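Local coordinates for protein AvGluR1 ligand binding domain (Adineta vaga, PDB 4IO7) that binds amino acids such as L-glutamate and phenylalanine in a two-lobed clamshell, by which the whole receptor probably gates an ion channel, at residues 13-18 and 65-70; 85-90 and 203-208; 103-108 and 178-183; 135-140 and 158-163. All coordinates share one frame; numbering follows the deposited sequence.

All four contacts converge on one bound phenylalanine, in the cleft between the lobes of a clamshell ligand-binding domain. Interaction 1 supplies the tyrosine wall and touches interaction 2 through a shared carboxylate, with Ser17 OG 2.7 Å and Tyr67 OH 2.8 Å from oxygens OD2 and OD1 of Asp85. Interactions 2 and 3 adjoin along strands 200-211 and 97-112, where Ser205 N lies 2.9 Å from Asn105 O. The ligand's amino nitrogen is bonded by Asp85 and Thr87 of interaction 2 and by Asp180 of interaction 3; Ala140 N of interaction 4 binds OXT, Thr87 N binds O, and Arg92 is a further partner. Between interactions 1 and 4, Thr68 N approaches Gly138 O at 2.9 Å.

Interaction 1: 13-18 and 65-70; sequences GVIESV and TSYTGL. With PHE (phenylalanine), chain F.
Tyr67 OH and Ser17 OG, one from each segment, are hydrogen-bonded to the two oxygens of a single carboxylate, that of Asp85, and Tyr67 OH passes 3.4 Å from Ser17 CB. This shared partner fixes the outer end of the tyrosine, while its flat faces are fixed by packing. Over one face stands Ile15: its CD1 lies 4.1 Å from the ring centroid and 12° off the normal, a CH-pi contact. The extended isoleucine chain (CG1 anti to the backbone N, chi1 -176°) carries the methyl there. The branch methyl CG2 meets the ring at Tyr67 CE2, 3.6 Å away, and also reaches Leu70 CD2 at 4.1 Å. Against the opposite face lies CB of the bound phenylalanine, 3.4 Å from Tyr67 CD1, which leaves the ring sandwiched between protein and ligand, much as the pocket tyrosine of ionotropic glutamate receptors packs on its agonist. The helix carrying Tyr67 is capped by Ser66, whose OG accepts from Gly69 N at 2.8 Å. The contact joins the loop that directly follows strand 9-14, the middle strand of a parallel sheet, to the first turn of helix 67-75.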
loop_
_atom_site.group_PDB
_atom_site.type_symbol
_atom_site.label_atom_id
_atom_site.label_comp_id
_atom_site.label_asym_id
_atom_site.label_seq_id
_atom_site.Cartn_x
_atom_site.Cartn_y
_atom_site.Cartn_z
ATOM N N GLY B 13 -19.193 -4.505 8.937
ATOM C CA GLY B 13 -19.454 -3.098 9.184
ATOM C C GLY B 13 -19.020 -2.242 8.012
ATOM O O GLY B 13 -17.929 -2.436 7.470
ATOM N N VAL B 14 -19.901 -1.336 7.587
ATOM C CA VAL B 14 -19.584 -0.362 6.545
ATOM C C VAL B 14 -19.970 1.035 7.057
ATOM O O VAL B 14 -20.760 1.170 7.989
ATOM C CB VAL B 14 -20.283 -0.689 5.196
ATOM C CG1 VAL B 14 -19.860 -2.059 4.714
ATOM C CG2 VAL B 14 -21.805 -0.591 5.318
ATOM N N ILE B 15 -19.398 2.071 6.464
ATOM C CA ILE B 15 -19.605 3.429 6.949
ATOM C C ILE B 15 -19.846 4.340 5.751
ATOM O O ILE B 15 -19.153 4.245 4.731
ATOM C CB ILE B 15 -18.390 3.873 7.830
ATOM C CG1 ILE B 15 -18.619 5.253 8.431
ATOM C CG2 ILE B 15 -17.072 3.837 7.062
ATOM C CD1 ILE B 15 -17.747 5.500 9.571
ATOM N N GLU B 16 -20.849 5.209 5.854
ATOM C CA GLU B 16 -21.240 6.070 4.738
ATOM C C GLU B 16 -20.086 6.967 4.313
ATOM O O GLU B 16 -19.522 7.684 5.138
ATOM C CB GLU B 16 -22.439 6.964 5.123
ATOM C CG GLU B 16 -22.910 7.864 3.939
ATOM C CD GLU B 16 -24.183 8.608 4.217
ATOM O OE1 GLU B 16 -24.723 8.474 5.328
ATOM O OE2 GLU B 16 -24.653 9.317 3.301
ATOM N N SER B 17 -19.759 6.942 3.029
ATOM C CA SER B 17 -18.683 7.759 2.469
ATOM C C SER B 17 -18.723 7.623 0.950
ATOM O O SER B 17 -18.235 6.638 0.396
ATOM C CB SER B 17 -17.311 7.310 3.012
ATOM O OG SER B 17 -16.263 8.111 2.484
ATOM N N VAL B 18 -19.361 8.570 0.266
ATOM C CA VAL B 18 -19.539 8.472 -1.187
ATOM C C VAL B 18 -18.201 8.635 -1.915
ATOM O O VAL B 18 -17.453 9.545 -1.595
ATOM C CB VAL B 18 -20.568 9.540 -1.688
ATOM C CG1 VAL B 18 -20.810 9.417 -3.188
ATOM C CG2 VAL B 18 -21.869 9.363 -0.967
ATOM N N THR B 65 -21.111 8.080 13.369
ATOM C CA THR B 65 -20.055 7.156 13.828
ATOM C C THR B 65 -18.748 7.640 13.203
ATOM O O THR B 65 -18.717 8.021 12.029
ATOM C CB THR B 65 -20.322 5.694 13.403
ATOM O OG1 THR B 65 -21.402 5.154 14.156
ATOM C CG2 THR B 65 -19.077 4.755 13.630
ATOM N N SER B 66 -17.679 7.678 13.993
ATOM C CA SER B 66 -16.381 8.067 13.480
ATOM C C SER B 66 -15.665 6.805 12.979
ATOM O O SER B 66 -16.117 5.701 13.241
ATOM C CB SER B 66 -15.557 8.731 14.585
ATOM O OG SER B 66 -15.267 7.798 15.605
ATOM N N TYR B 67 -14.563 6.970 12.259
ATOM C CA TYR B 67 -13.811 5.821 11.778
ATOM C C TYR B 67 -13.175 5.116 12.980
ATOM O O TYR B 67 -13.183 3.897 13.084
ATOM C CB TYR B 67 -12.784 6.268 10.755
ATOM C CG TYR B 67 -13.440 6.494 9.419
ATOM C CD1 TYR B 67 -14.229 7.617 9.202
ATOM C CD2 TYR B 67 -13.322 5.565 8.398
ATOM C CE1 TYR B 67 -14.868 7.834 7.978
ATOM C CE2 TYR B 67 -13.987 5.759 7.174
ATOM C CZ TYR B 67 -14.739 6.897 6.984
ATOM O OH TYR B 67 -15.352 7.113 5.789
ATOM N N THR B 68 -12.677 5.899 13.928
ATOM C CA THR B 68 -12.221 5.334 15.176
ATOM C C THR B 68 -13.310 4.554 15.904
ATOM O O THR B 68 -13.042 3.471 16.403
ATOM C CB THR B 68 -11.706 6.467 16.123
ATOM O OG1 THR B 68 -10.471 6.961 15.594
ATOM C CG2 THR B 68 -11.496 5.944 17.546
ATOM N N GLY B 69 -14.537 5.086 15.944
ATOM C CA GLY B 69 -15.654 4.422 16.603
ATOM C C GLY B 69 -16.011 3.081 15.954
ATOM O O GLY B 69 -16.325 2.105 16.626
ATOM N N LEU B 70 -15.927 3.039 14.632
ATOM C CA LEU B 70 -16.132 1.806 13.885
ATOM C C LEU B 70 -15.074 0.715 14.241
ATOM O O LEU B 70 -15.412 -0.439 14.466
ATOM C CB LEU B 70 -16.118 2.130 12.392
ATOM C CG LEU B 70 -16.245 0.893 11.500
ATOM C CD1 LEU B 70 -17.580 0.217 11.711
ATOM C CD2 LEU B 70 -16.044 1.262 10.039
HETATM N N PHE F . -9.723 7.305 6.028
HETATM C CA PHE F . -10.062 8.073 7.251
HETATM C C PHE F . -9.830 7.219 8.481
HETATM O O PHE F . -9.802 5.981 8.396
HETATM C CB PHE F . -11.524 8.492 7.282
HETATM C CG PHE F . -11.871 9.586 6.322
HETATM C CD1 PHE F . -11.545 10.913 6.608
HETATM C CD2 PHE F . -12.570 9.292 5.135
HETATM C CE1 PHE F . -11.894 11.949 5.712
HETATM C CE2 PHE F . -12.923 10.304 4.228
HETATM C CZ PHE F . -12.574 11.629 4.505
HETATM O OXT PHE F . -9.773 7.799 9.577
#

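Interaction 2: 85-90 and 203-208; sequences DITVTS and DKSTFG. With PHE (phenylalanine), chain F.
Ser205 CB and OG both lie 3.9 Å from the methyl Thr87 CG2; the hydroxyl is hydrogen-bonded to Asn105, and the side chain packs on Arg229 of the second subunit. At Thr206 the backbone takes over: Thr206 O accepts a nearly straight bond from Val88 N (3.0 Å, 168°), and Thr206 OG1 rests 3.6 Å from Val88 CG2. Strand 200-211 runs beside strand 97-112, and here it also makes a single bridge, centred on Thr87 and Phe207, to the loop before helix 90-93, the loop that holds the ligand's backbone in the manner of glutamate-receptor ligand-binding domains. In that loop Thr87 N donates to O of the bound phenylalanine at 178°, and the ligand's nitrogen donates to Asp85 O and to Thr87 OG1, 2.8 Å from each. Thr87 OG1 sits anti to its own carbonyl carbon (chi1 -57°), which turns it toward that nitrogen. Phe207 comes next and lays one face of its ring under Asp85: Asp85 CB is 4.0 Å from the ring centroid, while Thr87 OG1 approaches the edge, 3.6 Å from Phe207 CE1. Finally Gly208 N donates to Ile86 O at 3.2 Å, nearly in line with the carbonyl bond, and Val88 CG2 packs 3.7 Å from that same Gly208 N.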
loop_
_atom_site.group_PDB
_atom_site.type_symbol
_atom_site.label_atom_id
_atom_site.label_comp_id
_atom_site.label_asym_id
_atom_site.label_seq_id
_atom_site.Cartn_x
_atom_site.Cartn_y
_atom_site.Cartn_z
ATOM N N ASP B 85 -13.178 3.014 3.433
ATOM C CA ASP B 85 -12.035 3.861 3.267
ATOM C C ASP B 85 -11.365 4.094 4.648
ATOM O O ASP B 85 -11.328 5.202 5.163
ATOM C CB ASP B 85 -12.418 5.167 2.550
ATOM C CG ASP B 85 -13.620 5.886 3.142
ATOM O OD1 ASP B 85 -14.446 5.317 3.902
ATOM O OD2 ASP B 85 -13.759 7.087 2.771
ATOM N N ILE B 86 -10.843 3.018 5.210
ATOM C CA ILE B 86 -10.352 2.987 6.584
ATOM C C ILE B 86 -8.846 2.898 6.593
ATOM O O ILE B 86 -8.270 1.916 6.127
ATOM C CB ILE B 86 -10.918 1.775 7.342
ATOM C CG1 ILE B 86 -12.443 1.758 7.222
ATOM C CG2 ILE B 86 -10.436 1.764 8.807
ATOM C CD1 ILE B 86 -13.090 0.463 7.628
ATOM N N THR B 87 -8.217 3.960 7.094
ATOM C CA THR B 87 -6.796 4.106 7.029
ATOM C C THR B 87 -6.137 3.198 8.047
ATOM O O THR B 87 -6.561 3.089 9.194
ATOM C CB THR B 87 -6.412 5.561 7.279
ATOM O OG1 THR B 87 -7.080 6.373 6.311
ATOM C CG2 THR B 87 -4.898 5.804 7.193
ATOM N N VAL B 88 -5.068 2.557 7.606
ATOM C CA VAL B 88 -4.306 1.723 8.513
ATOM C C VAL B 88 -3.384 2.624 9.344
ATOM O O VAL B 88 -2.552 3.349 8.774
ATOM C CB VAL B 88 -3.470 0.693 7.713
ATOM C CG1 VAL B 88 -2.707 -0.217 8.680
ATOM C CG2 VAL B 88 -4.395 -0.133 6.785
ATOM N N THR B 89 -3.530 2.611 10.678
ATOM C CA THR B 89 -2.684 3.449 11.537
ATOM C C THR B 89 -2.076 2.603 12.641
ATOM O O THR B 89 -2.616 1.533 12.994
ATOM C CB THR B 89 -3.458 4.634 12.217
ATOM O OG1 THR B 89 -4.302 4.093 13.234
ATOM C CG2 THR B 89 -4.274 5.428 11.194
ATOM N N SER B 90 -0.991 3.090 13.214
ATOM C CA SER B 90 -0.306 2.363 14.294
ATOM C C SER B 90 -1.202 2.182 15.530
ATOM O O SER B 90 -1.252 1.100 16.120
ATOM C CB SER B 90 1.005 3.031 14.687
ATOM O OG SER B 90 0.850 4.342 15.179
ATOM N N ASP B 203 0.597 12.648 4.248
ATOM C CA ASP B 203 0.223 11.493 5.023
ATOM C C ASP B 203 -0.017 10.271 4.137
ATOM O O ASP B 203 -1.080 9.653 4.197
ATOM C CB ASP B 203 -1.010 11.782 5.884
ATOM C CG ASP B 203 -1.097 10.861 7.099
ATOM O OD1 ASP B 203 -0.039 10.518 7.649
ATOM O OD2 ASP B 203 -2.199 10.469 7.515
ATOM N N LYS B 204 0.975 9.919 3.319
ATOM C CA LYS B 204 0.840 8.742 2.466
ATOM C C LYS B 204 0.576 7.545 3.343
ATOM O O LYS B 204 1.227 7.364 4.372
ATOM C CB LYS B 204 2.088 8.530 1.618
ATOM C CG LYS B 204 2.305 9.625 0.601
ATOM C CD LYS B 204 3.776 9.847 0.308
ATOM C CE LYS B 204 3.996 11.180 -0.407
ATOM N NZ LYS B 204 3.427 11.191 -1.785
ATOM N N SER B 205 -0.395 6.732 2.947
ATOM C CA SER B 205 -0.917 5.693 3.825
ATOM C C SER B 205 -1.647 4.652 2.975
ATOM O O SER B 205 -1.492 4.634 1.747
ATOM C CB SER B 205 -1.851 6.341 4.848
ATOM O OG SER B 205 -2.795 7.187 4.191
ATOM N N THR B 206 -2.430 3.782 3.597
ATOM C CA THR B 206 -3.143 2.733 2.851
ATOM C C THR B 206 -4.480 2.520 3.533
ATOM O O THR B 206 -4.645 2.876 4.696
ATOM C CB THR B 206 -2.405 1.353 2.894
ATOM O OG1 THR B 206 -2.132 1.016 4.264
ATOM C CG2 THR B 206 -1.103 1.389 2.122
ATOM N N PHE B 207 -5.429 1.946 2.799
ATOM C CA PHE B 207 -6.675 1.473 3.356
ATOM C C PHE B 207 -6.611 -0.043 3.448
ATOM O O PHE B 207 -6.096 -0.699 2.545
ATOM C CB PHE B 207 -7.862 1.774 2.437
ATOM C CG PHE B 207 -8.184 3.250 2.251
ATOM C CD1 PHE B 207 -7.985 4.186 3.254
ATOM C CD2 PHE B 207 -8.724 3.678 1.069
ATOM C CE1 PHE B 207 -8.312 5.549 3.041
ATOM C CE2 PHE B 207 -9.044 5.017 0.847
ATOM C CZ PHE B 207 -8.837 5.956 1.841
ATOM N N GLY B 208 -7.204 -0.602 4.492
ATOM C CA GLY B 208 -7.236 -2.041 4.686
ATOM C C GLY B 208 -8.576 -2.450 5.269
ATOM O O GLY B 208 -9.239 -1.637 5.917
HETATM N N PHE F . -9.723 7.305 6.028
HETATM C CA PHE F . -10.062 8.073 7.251
HETATM C C PHE F . -9.830 7.219 8.481
HETATM O O PHE F . -9.802 5.981 8.396
HETATM C CB PHE F . -11.524 8.492 7.282
HETATM C CG PHE F . -11.871 9.586 6.322
HETATM C CD1 PHE F . -11.545 10.913 6.608
HETATM C CD2 PHE F . -12.570 9.292 5.135
HETATM C CE1 PHE F . -11.894 11.949 5.712
HETATM C CE2 PHE F . -12.923 10.304 4.228
HETATM C CZ PHE F . -12.574 11.629 4.505
HETATM O OXT PHE F . -9.773 7.799 9.577
#

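Interaction 3: 103-108 and 178-183; sequences SDNSMR and FMDIGT. With PHE (phenylalanine), chain F.
Ile181 slants across the aliphatic part of Arg108, its CD1 4.0 Å from Arg108 CD, and its CG2 sits 3.6 Å from Ser106 OG, an oxygen whose hydrogen bond goes to Asp201. The two backbones are antiparallel, the short axes at 154°. Arg108 and Met179 form a hydrogen-bonded pair, Arg108 N giving to Met179 O at 2.9 Å with the reverse bond from Met179 N; Met107 and Asp180 are the next, non-hydrogen-bonded pair. As the chain turns into helix 181-190, Ile181 N still bonds to Ser106 O (2.8 Å), tying the helix start to the strand. Although Asp180 stands at the N-cap position, its carboxylate makes no capping bond and instead receives the amino nitrogen of the bound phenylalanine at Asp180 OD2, 2.7 Å away. Its other oxygen, OD1, is held by Asn105 ND2 (3.2 Å, 165° at the hydrogen), which comes from above the carboxylate plane. With CG anti to the backbone N (chi1 -173°), Asn105 extends its amide toward Asp180. Asn105 OD1 reaches Gly182 N through a water 2.7 Å from OD1, so the amide that positions Asp180 is held at OD1 as well. An acidic residue that leads into a helix and binds the ligand's amino group is characteristic of the second lobe of ionotropic glutamate receptor ligand-binding domains.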
loop_
_atom_site.group_PDB
_atom_site.type_symbol
_atom_site.label_atom_id
_atom_site.label_comp_id
_atom_site.label_asym_id
_atom_site.label_seq_id
_atom_site.Cartn_x
_atom_site.Cartn_y
_atom_site.Cartn_z
ATOM N N SER B 103 -5.916 -0.288 -1.162
ATOM C CA SER B 103 -5.694 0.947 -1.888
ATOM C C SER B 103 -4.616 1.763 -1.216
ATOM O O SER B 103 -4.473 1.745 0.030
ATOM C CB SER B 103 -6.983 1.781 -1.897
ATOM O OG SER B 103 -6.852 2.974 -2.678
ATOM N N ASP B 104 -3.837 2.459 -2.037
ATOM C CA ASP B 104 -2.983 3.512 -1.496
ATOM C C ASP B 104 -3.840 4.707 -1.132
ATOM O O ASP B 104 -5.024 4.798 -1.528
ATOM C CB ASP B 104 -1.852 3.906 -2.467
ATOM C CG ASP B 104 -2.355 4.407 -3.815
ATOM O OD1 ASP B 104 -3.584 4.565 -3.993
ATOM O OD2 ASP B 104 -1.505 4.650 -4.706
ATOM N N ASN B 105 -3.258 5.637 -0.379
ATOM C CA ASN B 105 -4.014 6.783 0.092
ATOM C C ASN B 105 -3.076 7.921 0.458
ATOM O O ASN B 105 -1.889 7.707 0.711
ATOM C CB ASN B 105 -4.868 6.415 1.317
ATOM C CG ASN B 105 -5.802 7.542 1.739
ATOM O OD1 ASN B 105 -6.490 8.126 0.912
ATOM N ND2 ASN B 105 -5.797 7.877 3.020
ATOM N N SER B 106 -3.627 9.121 0.482
ATOM C CA SER B 106 -2.942 10.304 1.007
ATOM C C SER B 106 -4.056 11.293 1.267
ATOM O O SER B 106 -5.206 10.998 0.943
ATOM C CB SER B 106 -1.948 10.861 -0.025
ATOM O OG SER B 106 -2.606 11.255 -1.228
ATOM N N MET B 107 -3.728 12.446 1.854
ATOM C CA MET B 107 -4.717 13.472 2.109
ATOM C C MET B 107 -4.406 14.714 1.318
ATOM O O MET B 107 -3.253 14.942 0.932
ATOM C CB MET B 107 -4.796 13.785 3.602
ATOM C CG MET B 107 -5.458 12.669 4.401
ATOM S SD MET B 107 -5.754 13.166 6.103
ATOM C CE MET B 107 -4.094 12.931 6.743
ATOM N N ARG B 108 -5.442 15.513 1.075
ATOM C CA ARG B 108 -5.296 16.847 0.507
ATOM C C ARG B 108 -6.115 17.875 1.299
ATOM O O ARG B 108 -7.044 17.537 2.038
ATOM C CB ARG B 108 -5.716 16.866 -0.959
ATOM C CG ARG B 108 -4.787 16.019 -1.846
ATOM C CD ARG B 108 -4.742 16.497 -3.231
ATOM N NE ARG B 108 -4.252 17.861 -3.354
ATOM C CZ ARG B 108 -4.420 18.571 -4.454
ATOM N NH1 ARG B 108 -5.059 18.017 -5.474
ATOM N NH2 ARG B 108 -3.970 19.817 -4.540
ATOM N N PHE B 178 -9.436 18.693 5.794
ATOM C CA PHE B 178 -8.596 17.602 5.265
ATOM C C PHE B 178 -9.472 16.441 4.839
ATOM O O PHE B 178 -10.393 16.066 5.555
ATOM C CB PHE B 178 -7.648 17.036 6.346
ATOM C CG PHE B 178 -6.594 17.984 6.850
ATOM C CD1 PHE B 178 -6.328 19.188 6.227
ATOM C CD2 PHE B 178 -5.846 17.634 7.968
ATOM C CE1 PHE B 178 -5.334 20.031 6.712
ATOM C CE2 PHE B 178 -4.839 18.469 8.459
ATOM C CZ PHE B 178 -4.587 19.672 7.834
ATOM N N MET B 179 -9.176 15.845 3.693
ATOM C CA MET B 179 -9.869 14.639 3.266
ATOM C C MET B 179 -8.889 13.739 2.584
ATOM O O MET B 179 -7.922 14.214 1.980
ATOM C CB MET B 179 -10.968 14.950 2.230
ATOM C CG MET B 179 -12.330 15.300 2.790
ATOM S SD MET B 179 -13.556 15.566 1.475
ATOM C CE MET B 179 -14.122 13.877 1.196
ATOM N N ASP B 180 -9.161 12.438 2.641
ATOM C CA ASP B 180 -8.494 11.464 1.767
ATOM C C ASP B 180 -8.626 11.883 0.313
ATOM O O ASP B 180 -9.656 12.422 -0.082
ATOM C CB ASP B 180 -9.148 10.108 1.928
ATOM C CG ASP B 180 -9.038 9.578 3.351
ATOM O OD1 ASP B 180 -8.027 9.869 4.029
ATOM O OD2 ASP B 180 -9.965 8.854 3.772
ATOM N N ILE B 181 -7.591 11.596 -0.483
ATOM C CA ILE B 181 -7.472 12.149 -1.825
ATOM C C ILE B 181 -8.560 11.631 -2.754
ATOM O O ILE B 181 -9.164 12.415 -3.490
ATOM C CB ILE B 181 -6.059 11.882 -2.425
ATOM C CG1 ILE B 181 -5.890 12.600 -3.764
ATOM C CG2 ILE B 181 -5.788 10.408 -2.569
ATOM C CD1 ILE B 181 -4.441 12.675 -4.245
ATOM N N GLY B 182 -8.851 10.333 -2.693
ATOM C CA GLY B 182 -9.886 9.764 -3.556
ATOM C C GLY B 182 -11.245 10.426 -3.375
ATOM O O GLY B 182 -11.897 10.852 -4.359
ATOM N N THR B 183 -11.710 10.509 -2.129
ATOM C CA THR B 183 -13.022 11.114 -1.885
ATOM C C THR B 183 -12.975 12.631 -2.043
ATOM O O THR B 183 -13.970 13.251 -2.437
ATOM C CB THR B 183 -13.583 10.741 -0.514
ATOM O OG1 THR B 183 -12.576 10.914 0.477
ATOM C CG2 THR B 183 -14.020 9.274 -0.487
HETATM N N PHE F . -9.723 7.305 6.028
HETATM C CA PHE F . -10.062 8.073 7.251
HETATM C C PHE F . -9.830 7.219 8.481
HETATM O O PHE F . -9.802 5.981 8.396
HETATM C CB PHE F . -11.524 8.492 7.282
HETATM C CG PHE F . -11.871 9.586 6.322
HETATM C CD1 PHE F . -11.545 10.913 6.608
HETATM C CD2 PHE F . -12.570 9.292 5.135
HETATM C CE1 PHE F . -11.894 11.949 5.712
HETATM C CE2 PHE F . -12.923 10.304 4.228
HETATM C CZ PHE F . -12.574 11.629 4.505
HETATM O OXT PHE F . -9.773 7.799 9.577
HETATM O O HOH W 1 -7.993 7.841 -1.346
#

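Interaction 4: 135-140 and 158-163; sequences IRIGTA and PLKSRQ. With PHE (phenylalanine), chain F.
Strands 133-136 and 157-159 run parallel, pairing Ile135 with Pro158 and Arg136 with Leu159, whose CA atoms are 4.5 Å apart. They are the two strands of a beta-alpha-beta unit, with helix 140-149 as the crossover connection. Leu159 N donates to Ile135 O at 3.0 Å, though from 39° above the carbonyl plane; the return bond, Ile137 N to Leu159 O, is 3.1 Å and lies in the plane. Past the strand end, Thr139 OG1 donates to Arg136 O (2.6 Å). Next along the chain, Ala140 N, at the start of helix 140-149, donates to OXT of the bound phenylalanine at 2.8 Å. A carboxylate bound at a helix N-terminus would probably be favoured by the helix dipole. Ile137 CG2 packs 3.8 Å from Pro158 CB, the two side chains crossing obliquely. Leu159 CB is equally close to Arg136 CG, where the two side chains cross at about a right angle. Arg136, seen to bind L-glutamate in this protein, makes no hydrogen bond to the phenylalanine here. A bend at its CG-CD bond (chi3 76°) instead swings the guanidinium back across the second segment, one face over Ser161 CA. A water in the guanidinium plane accepts from Arg136 NE at 2.8 Å and donates to Ile137 O at 2.9 Å.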
loop_
_atom_site.group_PDB
_atom_site.type_symbol
_atom_site.label_atom_id
_atom_site.label_comp_id
_atom_site.label_asym_id
_atom_site.label_seq_id
_atom_site.Cartn_x
_atom_site.Cartn_y
_atom_site.Cartn_z
ATOM N N ILE B 135 -11.748 19.692 11.121
ATOM C CA ILE B 135 -11.176 18.354 11.191
ATOM C C ILE B 135 -12.243 17.341 11.611
ATOM O O ILE B 135 -12.929 17.540 12.617
ATOM C CB ILE B 135 -10.040 18.295 12.220
ATOM C CG1 ILE B 135 -8.851 19.169 11.778
ATOM C CG2 ILE B 135 -9.605 16.833 12.429
ATOM C CD1 ILE B 135 -8.164 18.699 10.511
ATOM N N ARG B 136 -12.381 16.268 10.839
ATOM C CA ARG B 136 -13.369 15.249 11.180
ATOM C C ARG B 136 -12.829 14.416 12.317
ATOM O O ARG B 136 -11.781 13.823 12.207
ATOM C CB ARG B 136 -13.734 14.379 9.977
ATOM C CG ARG B 136 -15.106 14.757 9.450
ATOM C CD ARG B 136 -15.757 13.649 8.724
ATOM N NE ARG B 136 -16.298 12.600 9.583
ATOM C CZ ARG B 136 -16.783 11.468 9.088
ATOM N NH1 ARG B 136 -16.760 11.309 7.785
ATOM N NH2 ARG B 136 -17.279 10.504 9.864
ATOM N N ILE B 137 -13.507 14.471 13.447
ATOM C CA ILE B 137 -13.041 13.795 14.647
ATOM C C ILE B 137 -13.085 12.289 14.503
ATOM O O ILE B 137 -13.939 11.728 13.800
ATOM C CB ILE B 137 -13.911 14.153 15.837
ATOM C CG1 ILE B 137 -15.333 13.615 15.597
ATOM C CG2 ILE B 137 -13.911 15.655 16.035
ATOM C CD1 ILE B 137 -16.348 14.056 16.638
ATOM N N GLY B 138 -12.146 11.623 15.162
ATOM C CA GLY B 138 -12.031 10.180 15.093
ATOM C C GLY B 138 -11.574 9.678 13.725
ATOM O O GLY B 138 -12.043 8.659 13.258
ATOM N N THR B 139 -10.626 10.381 13.120
ATOM C CA THR B 139 -10.093 10.018 11.833
ATOM C C THR B 139 -8.610 10.225 11.804
ATOM O O THR B 139 -8.041 10.915 12.635
ATOM C CB THR B 139 -10.669 10.878 10.681
ATOM O OG1 THR B 139 -10.294 12.254 10.853
ATOM C CG2 THR B 139 -12.157 10.780 10.649
ATOM N N ALA B 140 -7.992 9.638 10.794
ATOM C CA ALA B 140 -6.570 9.776 10.538
ATOM C C ALA B 140 -6.177 11.220 10.300
ATOM O O ALA B 140 -5.058 11.634 10.571
ATOM C CB ALA B 140 -6.192 8.938 9.325
ATOM N N PRO B 158 -14.341 21.096 15.154
ATOM C CA PRO B 158 -14.671 19.663 14.995
ATOM C C PRO B 158 -15.818 19.372 14.013
ATOM O O PRO B 158 -16.796 20.131 13.948
ATOM C CB PRO B 158 -15.070 19.240 16.414
ATOM C CG PRO B 158 -15.560 20.496 17.058
ATOM C CD PRO B 158 -14.715 21.603 16.486
ATOM N N LEU B 159 -15.712 18.267 13.276
ATOM C CA LEU B 159 -16.757 17.899 12.324
ATOM C C LEU B 159 -17.185 16.452 12.523
ATOM O O LEU B 159 -16.341 15.596 12.723
ATOM C CB LEU B 159 -16.236 18.061 10.902
ATOM C CG LEU B 159 -15.655 19.407 10.488
ATOM C CD1 LEU B 159 -14.937 19.216 9.152
ATOM C CD2 LEU B 159 -16.776 20.464 10.407
ATOM N N LYS B 160 -18.484 16.166 12.426
ATOM C CA LYS B 160 -18.985 14.812 12.702
ATOM C C LYS B 160 -19.367 14.002 11.455
ATOM O O LYS B 160 -19.633 12.792 11.543
ATOM C CB LYS B 160 -20.189 14.879 13.635
ATOM C CG LYS B 160 -19.928 15.623 14.939
ATOM C CD LYS B 160 -21.235 15.950 15.667
ATOM C CE LYS B 160 -21.020 16.987 16.773
ATOM N NZ LYS B 160 -22.294 17.597 17.255
ATOM N N SER B 161 -19.398 14.655 10.298
ATOM C CA SER B 161 -19.778 13.974 9.074
ATOM C C SER B 161 -19.301 14.822 7.930
ATOM O O SER B 161 -18.981 16.002 8.129
ATOM C CB SER B 161 -21.298 13.852 8.979
ATOM O OG SER B 161 -21.825 15.139 8.737
ATOM N N ARG B 162 -19.284 14.227 6.737
ATOM C CA ARG B 162 -18.961 14.963 5.530
ATOM C C ARG B 162 -19.978 16.079 5.279
ATOM O O ARG B 162 -19.653 17.100 4.670
ATOM C CB ARG B 162 -18.915 14.019 4.316
ATOM C CG ARG B 162 -18.468 14.744 3.043
ATOM C CD ARG B 162 -18.468 13.866 1.818
ATOM N NE ARG B 162 -17.659 12.654 1.959
ATOM C CZ ARG B 162 -17.366 11.863 0.932
ATOM N NH1 ARG B 162 -17.792 12.194 -0.276
ATOM N NH2 ARG B 162 -16.636 10.764 1.107
ATOM N N GLN B 163 -21.221 15.881 5.720
ATOM C CA GLN B 163 -22.251 16.897 5.515
ATOM C C GLN B 163 -21.898 18.158 6.308
ATOM O O GLN B 163 -21.992 19.271 5.800
ATOM C CB GLN B 163 -23.632 16.369 5.923
ATOM C CG GLN B 163 -24.808 17.237 5.433
ATOM C CD GLN B 163 -24.937 17.255 3.920
ATOM O OE1 GLN B 163 -24.929 18.320 3.291
ATOM N NE2 GLN B 163 -25.080 16.076 3.327
HETATM N N PHE F . -9.723 7.305 6.028
HETATM C CA PHE F . -10.062 8.073 7.251
HETATM C C PHE F . -9.830 7.219 8.481
HETATM O O PHE F . -9.802 5.981 8.396
HETATM C CB PHE F . -11.524 8.492 7.282
HETATM C CG PHE F . -11.871 9.586 6.322
HETATM C CD1 PHE F . -11.545 10.913 6.608
HETATM C CD2 PHE F . -12.570 9.292 5.135
HETATM C CE1 PHE F . -11.894 11.949 5.712
HETATM C CE2 PHE F . -12.923 10.304 4.228
HETATM C CZ PHE F . -12.574 11.629 4.505
HETATM O OXT PHE F . -9.773 7.799 9.577
HETATM O O HOH W 2 -16.446 12.035 12.336
#